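Local atomic coordinates of protein gp18 (Listeria monocytogenes EGD-e, PDB entry 3GS9), a protein that probably serves as a structural component of a phage tail and belongs to the prophage endopeptidase tail family. Residues Q67-K72 and A89-Y94. Numbering follows the deposited sequence.
Sequences QEFVVK and APHIYY
F69 and H91 face each other as a single non-hydrogen-bonded antiparallel pair in the beta hairpin of strands 67-74 and 83-90, within the N-terminal domain of this tail protein; V70 N donates to P90 O at 3.0 Å and I92 N to E68 O at 2.9 Å. P90 can still accept through its carbonyl but, lacking an N-H, cannot return a bond to V70 O, which A89 CA approaches at 3.1 Å in a CA-H...O contact. Small A89 lets F69 settle close, CB to CB at 3.7 Å. The edge of the H91 ring points at the face of F69 in a T-shaped pair, planes 86° apart, and W37 of the adjoining strand 36-40 stacks on H91 and meets F69 edge-to-face. Where the second strand gives way to the 3-10 segment that begins at I92, this residue turns its CD1 onto V70 CG2, a tight 3.4 Å, and crosses the E68 side chain obliquely, CD1 reaching its carboxylate end, whose OE2 bonds to S61 OG, and CG2 its CB. The imidazole uses both nitrogens: ND1 accepts from Y93 N within that segment, probably leaving the proton on NE2. With CG beside its backbone N (chi1 -60°) and the chain bent at chi2, Q67 brings its amide nearly coplanar with the imidazole, and OE1, also bonded by N169 N, takes H91 NE2 on a lone pair at 2.8 Å.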
ATOM      1  N   GLN A  67     -29.179  13.929 -14.140  1.00 19.57           N
ATOM      2  CA  GLN A  67     -28.228  12.827 -14.135  1.00 17.60           C
ATOM      3  C   GLN A  67     -28.714  11.687 -13.273  1.00 16.40           C
ATOM      4  O   GLN A  67     -29.429  11.913 -12.310  1.00 18.35           O
ATOM      5  CB  GLN A  67     -26.874  13.301 -13.628  1.00 17.75           C
ATOM      6  CG  GLN A  67     -26.294  14.424 -14.494  1.00 14.34           C
ATOM      7  CD  GLN A  67     -25.904  13.933 -15.868  1.00 19.41           C
ATOM      8  OE1 GLN A  67     -25.228  12.906 -16.015  1.00 17.82           O
ATOM      9  NE2 GLN A  67     -26.351  14.641 -16.890  1.00 20.67           N
ATOM     10  N   GLU A  68     -28.282  10.477 -13.619  1.00 18.69           N
ATOM     11  CA  GLU A  68     -28.693   9.243 -12.924  1.00 15.61           C
ATOM     12  C   GLU A  68     -27.558   8.710 -12.043  1.00 16.93           C
ATOM     13  O   GLU A  68     -26.423   8.601 -12.503  1.00 13.87           O
ATOM     14  CB  GLU A  68     -29.053   8.159 -13.940  1.00 14.53           C
ATOM     15  CG  GLU A  68     -29.625   6.891 -13.348  1.00 17.04           C
ATOM     16  CD  GLU A  68     -29.975   5.835 -14.411  1.00 18.22           C
ATOM     17  OE1 GLU A  68     -29.912   6.170 -15.614  1.00 19.44           O
ATOM     18  OE2 GLU A  68     -30.349   4.701 -14.057  1.00 20.27           O
ATOM     19  N   PHE A  69     -27.905   8.378 -10.806  1.00 13.92           N
ATOM     20  CA  PHE A  69     -26.979   7.824  -9.787  1.00 15.39           C
ATOM     21  C   PHE A  69     -27.605   6.547  -9.291  1.00 16.04           C
ATOM     22  O   PHE A  69     -28.847   6.450  -9.194  1.00 16.71           O
ATOM     23  CB  PHE A  69     -26.780   8.798  -8.635  1.00 16.49           C
ATOM     24  CG  PHE A  69     -26.248  10.149  -9.056  1.00 12.49           C
ATOM     25  CD1 PHE A  69     -27.115  11.161  -9.506  1.00 15.89           C
ATOM     26  CD2 PHE A  69     -24.872  10.402  -9.013  1.00 15.08           C
ATOM     27  CE1 PHE A  69     -26.631  12.394  -9.898  1.00 11.50           C
ATOM     28  CE2 PHE A  69     -24.361  11.605  -9.404  1.00 13.06           C
ATOM     29  CZ  PHE A  69     -25.220  12.615  -9.874  1.00 13.87           C
ATOM     30  N   VAL A  70     -26.785   5.550  -9.006  1.00 13.31           N
ATOM     31  CA  VAL A  70     -27.264   4.228  -8.653  1.00 12.51           C
ATOM     32  C   VAL A  70     -26.819   3.858  -7.242  1.00 14.79           C
ATOM     33  O   VAL A  70     -25.636   3.998  -6.908  1.00 12.61           O
ATOM     34  CB  VAL A  70     -26.680   3.220  -9.652  1.00 11.38           C
ATOM     35  CG1 VAL A  70     -27.143   1.814  -9.313  1.00 14.60           C
ATOM     36  CG2 VAL A  70     -27.128   3.627 -11.033  1.00 12.52           C
ATOM     37  N   VAL A  71     -27.769   3.418  -6.420  1.00 14.21           N
ATOM     38  CA  VAL A  71     -27.469   3.085  -5.018  1.00 14.14           C
ATOM     39  C   VAL A  71     -26.577   1.828  -4.964  1.00 14.63           C
ATOM     40  O   VAL A  71     -26.995   0.773  -5.415  1.00 15.15           O
ATOM     41  CB  VAL A  71     -28.771   2.849  -4.244  1.00 15.99           C
ATOM     42  CG1 VAL A  71     -28.485   2.337  -2.843  1.00 15.51           C
ATOM     43  CG2 VAL A  71     -29.661   4.121  -4.284  1.00 19.15           C
ATOM     44  N   LYS A  72     -25.334   1.981  -4.466  1.00 14.50           N
ATOM     45  CA  LYS A  72     -24.399   0.875  -4.251  1.00 14.05           C
ATOM     46  C   LYS A  72     -24.068   0.609  -2.777  1.00 15.33           C
ATOM     47  O   LYS A  72     -23.741  -0.522  -2.419  1.00 14.89           O
ATOM     48  CB  LYS A  72     -23.088   1.139  -4.997  1.00 14.38           C
ATOM     49  CG  LYS A  72     -23.182   1.129  -6.523  1.00 16.25           C
ATOM     50  CD  LYS A  72     -23.663  -0.222  -6.951  1.00 21.52           C
ATOM     51  CE  LYS A  72     -23.307  -0.591  -8.333  1.00 22.45           C
ATOM     52  NZ  LYS A  72     -23.467  -2.092  -8.489  1.00 18.55           N
ATOM     53  N   ALA A  89     -24.566   6.786  -3.775  1.00 15.38           N
ATOM     54  CA  ALA A  89     -24.953   6.439  -5.140  1.00 14.76           C
ATOM     55  C   ALA A  89     -23.984   7.052  -6.152  1.00 14.44           C
ATOM     56  O   ALA A  89     -24.084   8.246  -6.468  1.00 13.74           O
ATOM     57  CB  ALA A  89     -26.407   6.923  -5.436  1.00 12.26           C
ATOM     58  N   PRO A  90     -23.014   6.252  -6.630  1.00 14.99           N
ATOM     59  CA  PRO A  90     -22.163   6.672  -7.758  1.00 16.07           C
ATOM     60  C   PRO A  90     -22.936   6.925  -9.057  1.00 15.64           C
ATOM     61  O   PRO A  90     -23.927   6.248  -9.349  1.00 14.74           O
ATOM     62  CB  PRO A  90     -21.243   5.464  -7.976  1.00 17.68           C
ATOM     63  CG  PRO A  90     -21.204   4.813  -6.605  1.00 15.23           C
ATOM     64  CD  PRO A  90     -22.610   4.936  -6.100  1.00 14.37           C
ATOM     65  N   HIS A  91     -22.483   7.924  -9.787  1.00 15.69           N
ATOM     66  CA  HIS A  91     -23.037   8.242 -11.095  1.00 14.09           C
ATOM     67  C   HIS A  91     -23.096   6.993 -12.003  1.00 13.08           C
ATOM     68  O   HIS A  91     -22.241   6.132 -11.944  1.00 13.77           O
ATOM     69  CB  HIS A  91     -22.216   9.345 -11.719  1.00 13.04           C
ATOM     70  CG  HIS A  91     -22.827   9.878 -12.970  1.00 15.68           C
ATOM     71  ND1 HIS A  91     -22.533   9.352 -14.205  1.00 15.77           N
ATOM     72  CD2 HIS A  91     -23.760  10.838 -13.174  1.00 15.63           C
ATOM     73  CE1 HIS A  91     -23.231  10.000 -15.127  1.00 16.15           C
ATOM     74  NE2 HIS A  91     -23.977  10.908 -14.529  1.00 17.31           N
ATOM     75  N   ILE A  92     -24.129   6.923 -12.844  1.00 12.42           N
ATOM     76  CA  ILE A  92     -24.327   5.797 -13.763  1.00 14.16           C
ATOM     77  C   ILE A  92     -23.106   5.464 -14.645  1.00 13.15           C
ATOM     78  O   ILE A  92     -22.897   4.326 -15.006  1.00 13.63           O
ATOM     79  CB  ILE A  92     -25.603   6.052 -14.643  1.00 14.61           C
ATOM     80  CG1 ILE A  92     -26.044   4.754 -15.319  1.00 21.50           C
ATOM     81  CG2 ILE A  92     -25.411   7.228 -15.571  1.00 16.01           C
ATOM     82  CD1 ILE A  92     -26.635   3.790 -14.366  1.00 27.36           C
ATOM     83  N   TYR A  93     -22.256   6.462 -14.902  1.00 12.67           N
ATOM     84  CA  TYR A  93     -21.006   6.226 -15.645  1.00 15.56           C
ATOM     85  C   TYR A  93     -20.238   5.047 -15.075  1.00 13.69           C
ATOM     86  O   TYR A  93     -19.764   4.196 -15.818  1.00 14.93           O
ATOM     87  CB  TYR A  93     -20.144   7.462 -15.584  1.00 15.23           C
ATOM     88  CG  TYR A  93     -18.734   7.254 -16.097  1.00 14.32           C
ATOM     89  CD1 TYR A  93     -18.512   6.921 -17.434  1.00 16.38           C
ATOM     90  CD2 TYR A  93     -17.646   7.443 -15.270  1.00 20.66           C
ATOM     91  CE1 TYR A  93     -17.225   6.715 -17.914  1.00 15.28           C
ATOM     92  CE2 TYR A  93     -16.353   7.276 -15.746  1.00 23.00           C
ATOM     93  CZ  TYR A  93     -16.159   6.917 -17.080  1.00 18.57           C
ATOM     94  OH  TYR A  93     -14.874   6.768 -17.559  1.00 21.09           O
ATOM     95  N   TYR A  94     -20.136   5.001 -13.754  1.00 14.06           N
ATOM     96  CA  TYR A  94     -19.294   3.987 -13.065  1.00 15.34           C
ATOM     97  C   TYR A  94     -19.793   2.557 -13.211  1.00 14.67           C
ATOM     98  O   TYR A  94     -19.038   1.600 -13.005  1.00 18.51           O
ATOM     99  CB  TYR A  94     -19.062   4.364 -11.611  1.00 16.29           C
ATOM    100  CG  TYR A  94     -18.166   5.551 -11.549  1.00 16.82           C
ATOM    101  CD1 TYR A  94     -16.833   5.423 -11.814  1.00 17.24           C
ATOM    102  CD2 TYR A  94     -18.682   6.820 -11.370  1.00 19.68           C
ATOM    103  CE1 TYR A  94     -15.981   6.511 -11.827  1.00 23.28           C
ATOM    104  CE2 TYR A  94     -17.840   7.944 -11.372  1.00 19.07           C
ATOM    105  CZ  TYR A  94     -16.494   7.769 -11.602  1.00 18.46           C
ATOM    106  OH  TYR A  94     -15.612   8.812 -11.622  1.00 24.10           O
TER